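Long-range contacts in mercuric reductase (Metallosphaera sedula, PDB 4YWO), which probably reduces mercuric ion to elemental mercury with electrons from NADPH, working as an FAD-containing homodimer of the pyridine nucleotide-disulfide oxidoreductase family: residues 170-175 against 258-263; 177-182 against 198-203; 398-403 against 423-428; 368-373 against 392-397; 291-296 against 331-336. All coordinates share one frame; numbering follows the deposited sequence.

Interaction 1 (170-175 against 258-263); sequences PDRRID and ADEILL
R172 meets E260 at the border of the four-stranded parallel sheet of the second Rossmann-type domain, where the loop leading into strand 176-180 runs past 260-263, an outer strand of the sheet. The guanidinium presents NH1 and NH2 end-on to a single oxygen: OE1 of E260 lies 3.0 Å from R172 NH1 and 3.0 Å from R172 NH2, within the guanidinium plane, while the carboxylate stands nearly perpendicular to it (86°). NH1 arrives on the anti lone pair of OE1; NH2 comes from above the carboxylate plane. NH1 also holds D171, its 2.9 Å bond to D171 OD1 using the syn lone pair, so three residues share one salt-bridge network and the arginine head is kept from turning. One face of the guanidinium is packed by I174, whose CG2 lies over its centre. E260 is bent at chi2 (46°), which turns its carboxylate back over its own strand, and OE2 accepts from the backbone N of I261 and forms a salt bridge with K247. Beneath the charges, I174 CD1 packs 4.0 Å from E260 CB, and Y193 of helix 184-194 touches the same isoleucine. At the far end D259 reaches across to the loop backbone: D175 N donates to the anti lone pair of D259 OD2 at 2.7 Å.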
# COMPACT_ATOMS: atom_id res chain seq x y z
N PRO A 170 29.84 7.33 -2.13
CA PRO A 170 30.64 8.42 -2.69
C PRO A 170 31.92 8.68 -1.96
O PRO A 170 31.94 8.61 -0.73
CB PRO A 170 29.72 9.63 -2.60
CG PRO A 170 28.70 9.28 -1.53
CD PRO A 170 28.49 7.79 -1.67
N ASP A 171 32.98 8.94 -2.74
CA ASP A 171 34.28 9.18 -2.17
C ASP A 171 34.43 10.57 -1.56
O ASP A 171 35.37 10.80 -0.74
CB ASP A 171 35.36 8.95 -3.24
CG ASP A 171 35.29 9.88 -4.47
OD1 ASP A 171 34.51 10.81 -4.73
OD2 ASP A 171 36.22 9.72 -5.26
N ARG A 172 33.55 11.48 -1.92
CA ARG A 172 33.63 12.85 -1.51
C ARG A 172 32.32 13.54 -1.62
O ARG A 172 31.40 13.06 -2.25
CB ARG A 172 34.63 13.58 -2.37
CG ARG A 172 34.15 13.91 -3.75
CD ARG A 172 35.30 14.05 -4.76
NE ARG A 172 34.87 14.62 -6.01
CZ ARG A 172 34.39 13.91 -7.04
NH1 ARG A 172 34.30 12.62 -6.98
NH2 ARG A 172 34.05 14.50 -8.14
N ARG A 173 32.25 14.68 -1.04
CA ARG A 173 31.09 15.51 -1.11
C ARG A 173 31.15 16.28 -2.38
O ARG A 173 32.17 16.92 -2.73
CB ARG A 173 31.05 16.46 0.05
CG ARG A 173 30.81 15.65 1.28
CD ARG A 173 30.96 16.48 2.50
NE ARG A 173 29.83 17.37 2.68
CZ ARG A 173 29.58 17.84 3.85
NH1 ARG A 173 30.38 17.52 4.84
NH2 ARG A 173 28.55 18.67 4.00
N ILE A 174 30.11 16.28 -3.19
CA ILE A 174 30.04 17.06 -4.41
C ILE A 174 28.98 18.10 -4.37
O ILE A 174 27.99 17.97 -3.58
CB ILE A 174 29.86 16.14 -5.67
CG1 ILE A 174 28.49 15.49 -5.67
CG2 ILE A 174 30.91 15.04 -5.74
CD1 ILE A 174 28.16 14.61 -6.85
N ASP A 175 29.12 19.13 -5.18
CA ASP A 175 28.10 20.18 -5.33
C ASP A 175 27.18 20.10 -6.52
O ASP A 175 26.15 20.77 -6.55
CB ASP A 175 28.72 21.58 -5.42
CG ASP A 175 29.58 21.90 -4.19
OD1 ASP A 175 29.29 21.41 -3.06
OD2 ASP A 175 30.55 22.66 -4.36
N ALA A 258 29.92 19.94 -14.30
CA ALA A 258 29.54 19.44 -13.01
C ALA A 258 30.71 18.87 -12.33
O ALA A 258 31.69 18.46 -13.01
CB ALA A 258 28.46 18.33 -13.19
N ASP A 259 30.64 18.70 -11.04
CA ASP A 259 31.69 18.05 -10.28
C ASP A 259 31.90 16.58 -10.62
O ASP A 259 33.00 16.06 -10.54
CB ASP A 259 31.47 18.13 -8.75
CG ASP A 259 31.57 19.50 -8.20
OD1 ASP A 259 32.20 20.34 -8.92
OD2 ASP A 259 30.99 19.77 -7.09
N GLU A 260 30.77 15.88 -10.96
CA GLU A 260 30.85 14.52 -11.21
C GLU A 260 29.79 14.17 -12.28
O GLU A 260 28.85 14.94 -12.49
CB GLU A 260 30.57 13.78 -9.90
CG GLU A 260 30.90 12.29 -9.90
CD GLU A 260 32.27 12.02 -10.52
OE1 GLU A 260 33.28 12.10 -9.77
OE2 GLU A 260 32.34 11.74 -11.74
N ILE A 261 30.01 13.05 -12.93
CA ILE A 261 29.15 12.44 -13.92
C ILE A 261 28.68 11.07 -13.40
O ILE A 261 29.46 10.28 -12.90
CB ILE A 261 29.84 12.28 -15.27
CG1 ILE A 261 30.13 13.66 -15.87
CG2 ILE A 261 28.98 11.52 -16.23
CD1 ILE A 261 31.21 13.44 -16.98
N LEU A 262 27.35 10.83 -13.49
CA LEU A 262 26.77 9.54 -13.07
C LEU A 262 26.17 8.91 -14.33
O LEU A 262 25.30 9.52 -14.99
CB LEU A 262 25.66 9.67 -11.97
CG LEU A 262 24.88 8.38 -11.77
CD1 LEU A 262 25.71 7.26 -11.18
CD2 LEU A 262 23.74 8.82 -10.88
N LEU A 263 26.65 7.75 -14.72
CA LEU A 263 26.05 6.95 -15.79
C LEU A 263 24.81 6.19 -15.25
O LEU A 263 24.93 5.46 -14.27
CB LEU A 263 26.99 5.92 -16.31
CG LEU A 263 28.22 6.50 -16.94
CD1 LEU A 263 29.07 5.31 -17.46
CD2 LEU A 263 27.89 7.52 -18.01

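Interaction 2 (177-182 against 198-203); sequences LAVIGG and VEVAIL
V179 and V200 form the apolar centre of this parallel strand pair, the two strands of a beta-alpha-beta unit in a Rossmann-type fold. CG2 of V179 rests 3.8 Å from CG1 of V200, the two side chains slanting across each other on the face they share with L177 and I202. V200 CG1 stands anti to its own backbone N (chi1 178°), which directs it along the strand to the V179 methyl. To one side L177 CB packs 3.9 Å from V198 CG1; to the other, V179 CB lies near CG1 of I202. Helix 184-194, which connects the strands, covers this face through A186 against V179 and A190 against V200 and I202. On the reverse face A178 and A201 are small, and L203 CD1 only just reaches the A178 methyl.

The strands run 21° from exactly parallel, and a ladder of five backbone bonds ties them. V179 is held twice: its N donates to A201 O at 2.7 Å, and its O accepts from L203 N at 2.8 Å. L177 is likewise bonded through both N and O, to E199 O and A201 N. The CA-H groups of V200, A178 and I202 add weaker contacts to the carbonyls opposite. Past the end of strand 176-180 the chain turns away at G181. G181 N still donates to L203 O at 3.0 Å, whereas G181 O is buried without a polar partner, with I202 CG2 3.2 Å away.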
# COMPACT_ATOMS: atom_id res chain seq x y z
N LEU A 177 26.11 17.45 -10.16
CA LEU A 177 26.06 16.14 -10.74
C LEU A 177 25.37 16.17 -12.09
O LEU A 177 24.28 16.71 -12.22
CB LEU A 177 25.36 15.12 -9.81
CG LEU A 177 25.29 13.71 -10.29
CD1 LEU A 177 26.67 13.04 -10.27
CD2 LEU A 177 24.37 12.88 -9.40
N ALA A 178 26.03 15.65 -13.12
CA ALA A 178 25.40 15.41 -14.40
C ALA A 178 25.09 13.94 -14.55
O ALA A 178 25.94 13.08 -14.50
CB ALA A 178 26.25 15.91 -15.57
N VAL A 179 23.77 13.65 -14.70
CA VAL A 179 23.26 12.26 -14.85
C VAL A 179 22.99 11.95 -16.30
O VAL A 179 22.22 12.68 -16.93
CB VAL A 179 21.94 12.05 -14.00
CG1 VAL A 179 21.42 10.66 -14.24
CG2 VAL A 179 22.20 12.39 -12.58
N ILE A 180 23.67 10.98 -16.85
CA ILE A 180 23.48 10.59 -18.23
C ILE A 180 22.51 9.44 -18.27
O ILE A 180 22.86 8.33 -17.88
CB ILE A 180 24.81 10.25 -18.95
CG1 ILE A 180 25.72 11.46 -18.92
CG2 ILE A 180 24.55 9.92 -20.41
CD1 ILE A 180 27.09 11.17 -19.60
N GLY A 181 21.30 9.72 -18.79
CA GLY A 181 20.24 8.75 -18.82
C GLY A 181 18.95 9.27 -18.27
O GLY A 181 18.90 10.28 -17.63
N GLY A 182 17.85 8.59 -18.51
CA GLY A 182 16.53 9.11 -18.15
C GLY A 182 15.47 8.04 -17.87
O GLY A 182 14.28 8.32 -18.03
N VAL A 198 22.63 18.93 -3.83
CA VAL A 198 23.52 18.78 -5.00
C VAL A 198 22.69 19.33 -6.16
O VAL A 198 21.49 18.98 -6.32
CB VAL A 198 23.96 17.32 -5.28
CG1 VAL A 198 24.74 17.18 -6.56
CG2 VAL A 198 24.70 16.74 -4.07
N GLU A 199 23.29 20.15 -7.00
CA GLU A 199 22.67 20.66 -8.24
C GLU A 199 22.77 19.59 -9.31
O GLU A 199 23.85 19.27 -9.79
CB GLU A 199 23.39 21.89 -8.71
CG GLU A 199 22.94 22.49 -10.00
CD GLU A 199 23.98 23.50 -10.50
OE1 GLU A 199 23.90 24.65 -10.04
OE2 GLU A 199 24.91 23.12 -11.28
N VAL A 200 21.63 19.02 -9.70
CA VAL A 200 21.63 17.89 -10.61
C VAL A 200 21.02 18.27 -11.95
O VAL A 200 20.00 18.95 -12.01
CB VAL A 200 20.82 16.69 -10.01
CG1 VAL A 200 20.76 15.51 -10.96
CG2 VAL A 200 21.28 16.28 -8.64
N ALA A 201 21.65 17.79 -12.98
CA ALA A 201 21.07 17.79 -14.32
C ALA A 201 20.95 16.41 -14.90
O ALA A 201 21.90 15.62 -14.84
CB ALA A 201 21.89 18.61 -15.29
N ILE A 202 19.79 16.11 -15.49
CA ILE A 202 19.58 14.86 -16.21
C ILE A 202 19.69 15.14 -17.69
O ILE A 202 19.02 16.05 -18.18
CB ILE A 202 18.15 14.30 -15.94
CG1 ILE A 202 18.10 13.73 -14.51
CG2 ILE A 202 17.79 13.23 -16.96
CD1 ILE A 202 16.67 13.41 -14.08
N LEU A 203 20.51 14.38 -18.39
CA LEU A 203 20.69 14.50 -19.84
C LEU A 203 20.18 13.23 -20.51
O LEU A 203 20.78 12.13 -20.43
CB LEU A 203 22.19 14.65 -20.12
CG LEU A 203 22.86 15.80 -19.40
CD1 LEU A 203 24.43 15.78 -19.63
CD2 LEU A 203 22.26 17.14 -19.61

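Interaction 3 (398-403 against 423-428); sequences GRIVGV and FGATVH
I400 carries its CG1 branch beside the backbone N (chi1 -62°), and the near-extended chi2 of 160° sends CD1 toward the 423-428 backbone, where it lies 3.8 Å from T426 O and also packs against A425 CB. CG1 itself sits against A425 O. That carbonyl takes the one direct hydrogen bond of the contact, from I400 N at 2.8 Å and almost perfectly straight (178° at the hydrogen). R399, with its chain extended from CG to NE, lies alongside G424: CG is 3.7 Å from G424 O, and CD passes close to G424 CA.

Two waters complete the polar seam. One accepts from R399 NE and donates to G424 O, so the arginine reaches this carbonyl through water. The other donates to G398 O at 2.6 Å and accepts from V427 N at 2.9 Å, tying the start of the strand to the first turn of helix 427-431. T426 leans its CB and CG2 on G398 O, while OG1 turns to cap the helix it precedes.

Inside the subunit I421 and L430 close over I400; across the dimer interface A425 packs on F423 of the second subunit. G424, at positive phi, ends helix 414-422 in a Schellman motif, and T426 is the N-cap of the next helix: a tight helix-to-helix link laid across the N-terminal end of strand 399-407 in the dimerisation domain.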
# COMPACT_ATOMS: atom_id res chain seq x y z
N GLY A 398 -12.70 -7.14 -21.28
CA GLY A 398 -13.31 -6.94 -20.03
C GLY A 398 -12.44 -7.38 -18.83
O GLY A 398 -12.87 -7.22 -17.74
N ARG A 399 -11.26 -7.85 -19.10
CA ARG A 399 -10.31 -8.25 -17.96
C ARG A 399 -9.26 -7.17 -17.81
O ARG A 399 -8.70 -6.65 -18.79
CB ARG A 399 -9.70 -9.58 -18.18
CG ARG A 399 -10.72 -10.68 -18.44
CD ARG A 399 -10.02 -12.03 -18.45
NE ARG A 399 -10.98 -13.11 -18.78
CZ ARG A 399 -11.45 -13.34 -19.97
NH1 ARG A 399 -11.02 -12.65 -21.04
NH2 ARG A 399 -12.27 -14.38 -20.15
N ILE A 400 -8.93 -6.88 -16.56
CA ILE A 400 -7.82 -5.91 -16.29
C ILE A 400 -6.52 -6.52 -16.70
O ILE A 400 -6.15 -7.68 -16.28
CB ILE A 400 -7.82 -5.55 -14.84
CG1 ILE A 400 -9.13 -4.87 -14.40
CG2 ILE A 400 -6.61 -4.62 -14.51
CD1 ILE A 400 -9.49 -4.85 -12.95
N VAL A 401 -5.82 -5.86 -17.59
CA VAL A 401 -4.56 -6.22 -18.05
C VAL A 401 -3.37 -5.28 -17.83
O VAL A 401 -2.21 -5.63 -18.14
CB VAL A 401 -4.56 -6.66 -19.53
CG1 VAL A 401 -5.53 -7.84 -19.75
CG2 VAL A 401 -4.85 -5.51 -20.48
N GLY A 402 -3.63 -4.08 -17.33
CA GLY A 402 -2.54 -3.15 -17.05
C GLY A 402 -3.06 -2.15 -16.06
O GLY A 402 -4.20 -1.68 -16.09
N VAL A 403 -2.15 -1.76 -15.15
CA VAL A 403 -2.40 -0.66 -14.21
C VAL A 403 -1.11 0.12 -14.08
O VAL A 403 -0.02 -0.48 -13.90
CB VAL A 403 -2.88 -1.16 -12.82
CG1 VAL A 403 -2.94 -0.04 -11.81
CG2 VAL A 403 -4.15 -1.98 -12.89
N PHE A 423 -5.62 -13.04 -11.71
CA PHE A 423 -6.92 -13.66 -11.58
C PHE A 423 -7.84 -13.34 -12.76
O PHE A 423 -8.99 -13.81 -12.77
CB PHE A 423 -7.54 -13.28 -10.24
CG PHE A 423 -7.10 -14.26 -9.09
CD1 PHE A 423 -7.83 -15.45 -8.89
CD2 PHE A 423 -5.97 -14.13 -8.42
CE1 PHE A 423 -7.46 -16.35 -7.90
CE2 PHE A 423 -5.62 -15.00 -7.38
CZ PHE A 423 -6.34 -16.13 -7.18
N GLY A 424 -7.41 -12.48 -13.67
CA GLY A 424 -8.32 -12.03 -14.76
C GLY A 424 -9.49 -11.25 -14.23
O GLY A 424 -10.60 -11.34 -14.77
N ALA A 425 -9.33 -10.43 -13.18
CA ALA A 425 -10.39 -9.72 -12.58
C ALA A 425 -11.01 -8.72 -13.60
O ALA A 425 -10.29 -8.16 -14.43
CB ALA A 425 -9.99 -8.92 -11.36
N THR A 426 -12.31 -8.54 -13.47
CA THR A 426 -12.96 -7.55 -14.29
C THR A 426 -13.05 -6.28 -13.45
O THR A 426 -12.95 -6.24 -12.18
CB THR A 426 -14.36 -8.04 -14.70
OG1 THR A 426 -15.16 -8.14 -13.52
CG2 THR A 426 -14.28 -9.37 -15.36
N VAL A 427 -13.48 -5.18 -14.08
CA VAL A 427 -13.82 -4.01 -13.31
C VAL A 427 -14.94 -4.26 -12.28
O VAL A 427 -14.88 -3.78 -11.17
CB VAL A 427 -14.06 -2.70 -14.13
CG1 VAL A 427 -12.90 -2.41 -15.09
CG2 VAL A 427 -15.37 -2.78 -14.79
N HIS A 428 -15.94 -5.10 -12.60
CA HIS A 428 -16.98 -5.36 -11.57
C HIS A 428 -16.44 -6.06 -10.42
O HIS A 428 -16.91 -5.84 -9.34
CB HIS A 428 -18.09 -6.22 -12.20
CG HIS A 428 -18.88 -5.44 -13.21
ND1 HIS A 428 -18.63 -5.51 -14.57
CD2 HIS A 428 -19.84 -4.50 -13.06
CE1 HIS A 428 -19.44 -4.69 -15.21
NE2 HIS A 428 -20.20 -4.07 -14.32
O HOH W 1 -14.24 -5.15 -16.91
O HOH W 2 -11.75 -13.45 -16.05

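Interaction 4 (368-373 against 392-397); sequences VEARVL and KMVTMN
The shortest polar bond here runs from T395 N to E369 O, 2.8 Å and nearly straight at 172°. E369 N returns the bond to T395 O, and R371 repeats the pattern with M393, M393 N giving to R371 O at 2.9 Å. These are the hydrogen-bonded pairs of an antiparallel ladder; between and beyond them V368 with M396, A370 with V394 and V372 with K392 are non-hydrogen-bonded pairs, where CA-H groups touch carbonyls instead, as A370 CA does M393 O at 3.2 Å.

On the face of V368, A370 and V372, V368 meets two partners: it puts CG1 4.1 Å from V394 CG1 and sets CG2 3.9 Å from M396 SD. The methionine bends at both chi2 (78°) and chi3 (90°), which folds SD and CE back along V368. V372 lays CG2 against the fully extended K392, 3.7 Å from its CG, and the lysine then runs on to salt bridges with E214 and E216.

The other face is more polar. E369 CB touches T395 OG1, and R371 curls back so that NH1 donates to A370 O at 2.9 Å, from above that carbonyl's plane. R371 NH2 also pairs with E369 OE2, which has a second partner in R452.

Strand 368-374 is one of the two outermost strands of the five in this chain's antiparallel sheet of the dimerisation domain. Helix 358-362 covers the valine face through A361, helix 442-449 lies on L373 and M393, and strand 399-407 flanks strand 390-396 on its other side.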
# COMPACT_ATOMS: atom_id res chain seq x y z
N VAL A 368 -10.42 -3.19 -26.35
CA VAL A 368 -9.60 -2.51 -25.29
C VAL A 368 -10.34 -1.32 -24.76
O VAL A 368 -10.87 -0.55 -25.53
CB VAL A 368 -8.22 -2.20 -25.81
CG1 VAL A 368 -7.39 -1.34 -24.82
CG2 VAL A 368 -7.46 -3.44 -26.13
N GLU A 369 -10.42 -1.15 -23.41
CA GLU A 369 -10.84 0.08 -22.81
C GLU A 369 -9.74 0.58 -21.84
O GLU A 369 -8.98 -0.22 -21.29
CB GLU A 369 -12.15 -0.05 -22.09
CG GLU A 369 -13.34 -0.53 -22.94
CD GLU A 369 -14.65 -0.50 -22.17
OE1 GLU A 369 -15.18 -1.60 -21.83
OE2 GLU A 369 -15.15 0.61 -21.84
N ALA A 370 -9.72 1.85 -21.62
CA ALA A 370 -8.78 2.42 -20.65
C ALA A 370 -9.40 3.61 -19.97
O ALA A 370 -10.18 4.38 -20.61
CB ALA A 370 -7.50 2.80 -21.32
N ARG A 371 -9.04 3.90 -18.71
CA ARG A 371 -9.49 5.07 -18.02
C ARG A 371 -8.33 5.58 -17.19
O ARG A 371 -7.48 4.80 -16.67
CB ARG A 371 -10.69 4.85 -17.12
CG ARG A 371 -11.98 4.34 -17.74
CD ARG A 371 -12.60 5.49 -18.56
NE ARG A 371 -13.87 5.05 -19.19
CZ ARG A 371 -13.98 4.36 -20.29
NH1 ARG A 371 -12.99 4.06 -21.06
NH2 ARG A 371 -15.20 4.01 -20.73
N VAL A 372 -8.35 6.88 -16.98
CA VAL A 372 -7.37 7.55 -16.12
C VAL A 372 -8.09 8.40 -15.09
O VAL A 372 -8.96 9.22 -15.43
CB VAL A 372 -6.43 8.50 -16.91
CG1 VAL A 372 -5.48 9.26 -15.95
CG2 VAL A 372 -5.67 7.78 -18.00
N LEU A 373 -7.82 8.15 -13.83
CA LEU A 373 -8.34 8.85 -12.66
C LEU A 373 -7.23 9.80 -12.13
O LEU A 373 -6.10 9.34 -11.81
CB LEU A 373 -8.62 7.86 -11.54
CG LEU A 373 -9.22 8.42 -10.25
CD1 LEU A 373 -10.70 8.60 -10.37
CD2 LEU A 373 -8.88 7.48 -9.06
N LYS A 392 -4.08 4.78 -13.97
CA LYS A 392 -4.59 4.38 -15.31
C LYS A 392 -4.81 2.89 -15.32
O LYS A 392 -3.94 2.11 -14.88
CB LYS A 392 -3.59 4.72 -16.37
CG LYS A 392 -4.03 4.49 -17.80
CD LYS A 392 -2.99 5.15 -18.74
CE LYS A 392 -3.49 5.17 -20.13
NZ LYS A 392 -2.50 5.85 -21.03
N MET A 393 -5.94 2.47 -15.82
CA MET A 393 -6.35 1.06 -15.88
C MET A 393 -6.69 0.68 -17.29
O MET A 393 -7.34 1.50 -17.98
CB MET A 393 -7.48 0.78 -14.89
CG MET A 393 -7.99 -0.69 -14.79
SD MET A 393 -9.21 -0.93 -13.53
CE MET A 393 -8.15 -0.98 -12.10
N VAL A 394 -6.20 -0.45 -17.74
CA VAL A 394 -6.41 -0.92 -19.09
C VAL A 394 -7.06 -2.28 -19.08
O VAL A 394 -6.65 -3.16 -18.32
CB VAL A 394 -5.08 -1.04 -19.84
CG1 VAL A 394 -5.27 -1.51 -21.27
CG2 VAL A 394 -4.20 0.20 -19.77
N THR A 395 -8.16 -2.46 -19.86
CA THR A 395 -8.85 -3.78 -19.86
C THR A 395 -8.82 -4.31 -21.28
O THR A 395 -8.77 -3.55 -22.23
CB THR A 395 -10.31 -3.78 -19.37
OG1 THR A 395 -11.10 -2.93 -20.28
CG2 THR A 395 -10.43 -3.22 -17.94
N MET A 396 -8.81 -5.65 -21.43
CA MET A 396 -8.82 -6.28 -22.77
C MET A 396 -9.88 -7.37 -22.61
O MET A 396 -9.80 -8.22 -21.72
CB MET A 396 -7.44 -6.82 -23.08
CG MET A 396 -7.41 -8.04 -24.01
SD MET A 396 -7.67 -7.26 -25.59
CE MET A 396 -5.88 -7.03 -25.83
N ASN A 397 -10.94 -7.29 -23.43
CA ASN A 397 -12.07 -8.19 -23.33
C ASN A 397 -12.70 -8.27 -21.96
O ASN A 397 -13.13 -9.33 -21.48
CB ASN A 397 -11.66 -9.55 -23.91
CG ASN A 397 -11.55 -9.44 -25.39
OD1 ASN A 397 -12.30 -8.65 -25.95
ND2 ASN A 397 -10.52 -10.05 -26.01

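Interaction 5 (291-296 against 331-336); sequences DDELRT and GSHKRV
Hydrogen bonds and ion pairs centre on E293, which meets H333 across the contact. H333 ND1 donates to E293 OE1 at 2.7 Å, on the syn side but 26° out of the carboxylate plane, with ring and carboxylate turned 69° apart. The same oxygen is taken end-on by R295, whose NH2 and NH1 lie 2.7 Å and 2.8 Å from E293 OE1 with the oxygen in the guanidinium plane. Three N-H groups thus converge on one atom, which would tend to keep the glutamate ionised. The chi3 bend of R295 (-60°) swings its guanidinium back to E293, and NE finds the hydroxyl of Y302. D292 and R335 form a looser salt bridge, OD2 to NH1 at 3.2 Å with a weak hydrogen bond.

D291 to L294 is a type I beta turn. D291 OD1 serves it, accepting from E293 N and R295 N on opposite faces of its plane, the first of these making an Asx turn, while OD2 pairs with R295 NH1. This folded loop, just before strand 301-303 of the FAD-binding Rossmann-type sheet, lies against the chain leaving helix 314-330.

Water joins the two as well, accepting from R295 NH2 and donating to S332 O at 2.6 Å, and N327 ND2 donates to both K334 O and E293 O.

Packing is modest: D292 CB meets R335 CD at 3.6 Å, E293 CA points its hydrogen at K334 O, and V336 packs on V434 of the second subunit.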
# COMPACT_ATOMS: atom_id res chain seq x y z
N ASP A 291 13.69 -20.04 -23.92
CA ASP A 291 12.23 -20.17 -24.19
C ASP A 291 11.43 -19.71 -22.97
O ASP A 291 12.02 -19.27 -22.03
CB ASP A 291 11.89 -21.57 -24.66
CG ASP A 291 12.09 -22.61 -23.64
OD1 ASP A 291 12.20 -22.32 -22.43
OD2 ASP A 291 12.12 -23.85 -24.00
N ASP A 292 10.10 -19.75 -23.00
CA ASP A 292 9.32 -19.36 -21.79
C ASP A 292 9.52 -20.17 -20.57
O ASP A 292 9.13 -19.73 -19.52
CB ASP A 292 7.82 -19.57 -22.06
CG ASP A 292 7.30 -18.66 -23.02
OD1 ASP A 292 8.05 -17.75 -23.42
OD2 ASP A 292 6.10 -18.86 -23.36
N GLU A 293 10.12 -21.38 -20.64
CA GLU A 293 10.38 -22.22 -19.52
C GLU A 293 11.88 -22.03 -18.99
O GLU A 293 12.28 -22.79 -18.09
CB GLU A 293 10.16 -23.71 -19.93
CG GLU A 293 8.72 -23.89 -20.42
CD GLU A 293 8.40 -25.29 -20.97
OE1 GLU A 293 9.25 -26.18 -20.84
OE2 GLU A 293 7.24 -25.46 -21.49
N LEU A 294 12.48 -21.02 -19.57
CA LEU A 294 13.79 -20.47 -19.15
C LEU A 294 14.92 -21.38 -19.65
O LEU A 294 16.06 -21.35 -19.13
CB LEU A 294 13.87 -20.33 -17.63
CG LEU A 294 12.78 -19.34 -17.12
CD1 LEU A 294 12.79 -19.15 -15.62
CD2 LEU A 294 12.93 -18.00 -17.83
N ARG A 295 14.57 -22.24 -20.57
CA ARG A 295 15.56 -23.21 -21.13
C ARG A 295 16.28 -22.64 -22.30
O ARG A 295 15.71 -22.03 -23.23
CB ARG A 295 14.77 -24.49 -21.54
CG ARG A 295 15.62 -25.72 -21.81
CD ARG A 295 14.69 -26.92 -22.25
NE ARG A 295 13.72 -27.22 -21.16
CZ ARG A 295 12.38 -26.88 -21.13
NH1 ARG A 295 11.80 -26.22 -22.11
NH2 ARG A 295 11.64 -27.20 -20.09
N THR A 296 17.62 -22.80 -22.36
CA THR A 296 18.39 -22.28 -23.47
C THR A 296 18.31 -23.27 -24.68
O THR A 296 17.69 -24.30 -24.57
CB THR A 296 19.94 -22.14 -23.11
OG1 THR A 296 20.57 -23.42 -22.90
CG2 THR A 296 20.16 -21.24 -21.88
N GLY A 331 11.71 -31.84 -14.67
CA GLY A 331 11.16 -32.03 -15.95
C GLY A 331 9.84 -31.27 -16.19
O GLY A 331 9.14 -31.49 -17.18
N SER A 332 9.55 -30.30 -15.33
CA SER A 332 8.29 -29.49 -15.47
C SER A 332 8.45 -28.49 -16.64
O SER A 332 9.56 -28.24 -17.23
CB SER A 332 7.91 -28.88 -14.14
OG SER A 332 9.02 -28.13 -13.63
N HIS A 333 7.33 -27.81 -16.94
CA HIS A 333 7.22 -26.92 -18.03
C HIS A 333 6.57 -25.59 -17.55
O HIS A 333 5.78 -25.00 -18.32
CB HIS A 333 6.43 -27.61 -19.08
CG HIS A 333 7.13 -28.79 -19.65
ND1 HIS A 333 8.11 -28.66 -20.59
CD2 HIS A 333 7.03 -30.12 -19.37
CE1 HIS A 333 8.57 -29.87 -20.92
NE2 HIS A 333 7.93 -30.76 -20.19
N LYS A 334 7.01 -25.13 -16.36
CA LYS A 334 6.55 -23.87 -15.70
C LYS A 334 7.14 -22.65 -16.32
O LYS A 334 8.27 -22.67 -16.89
CB LYS A 334 6.82 -23.90 -14.25
CG LYS A 334 6.14 -25.12 -13.65
CD LYS A 334 6.03 -25.09 -12.15
CE LYS A 334 5.09 -26.24 -11.75
NZ LYS A 334 5.28 -26.57 -10.32
N ARG A 335 6.34 -21.56 -16.24
CA ARG A 335 6.66 -20.30 -16.83
C ARG A 335 6.42 -19.18 -15.86
O ARG A 335 5.70 -19.39 -14.88
CB ARG A 335 5.80 -20.07 -18.01
CG ARG A 335 5.81 -21.31 -18.84
CD ARG A 335 5.20 -21.07 -20.16
NE ARG A 335 3.76 -21.09 -20.05
CZ ARG A 335 3.00 -20.81 -21.11
NH1 ARG A 335 3.58 -20.58 -22.31
NH2 ARG A 335 1.69 -20.77 -21.00
N VAL A 336 7.02 -18.01 -16.09
CA VAL A 336 6.68 -16.89 -15.25
C VAL A 336 6.24 -15.84 -16.23
O VAL A 336 7.08 -15.27 -16.97
CB VAL A 336 7.81 -16.41 -14.30
CG1 VAL A 336 9.07 -16.27 -15.04
CG2 VAL A 336 7.44 -15.09 -13.61
O HOH W 3 11.81 -29.34 -18.04

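Following the chain, interaction 1 opens first, in the loop before strand 176-180, and closes at strand 260-263. Interaction 2 is nested within that loop, closing a beta-alpha-beta unit; the two share a sheet, since strand 176-180 lies between 199-203 and 260-263. Interaction 5 follows in series, about 43 Å from interaction 1 between centres, and joins a loop before strand 301-303 to the chain beyond helix 314-330. In the dimerisation domain interaction 4 closes before interaction 3 opens. Strands 390-396 and 399-407 are consecutive and adjacent, with V401 N bonded to V394 O, and the two centres lie about 9 Å apart. None of the five loops cross.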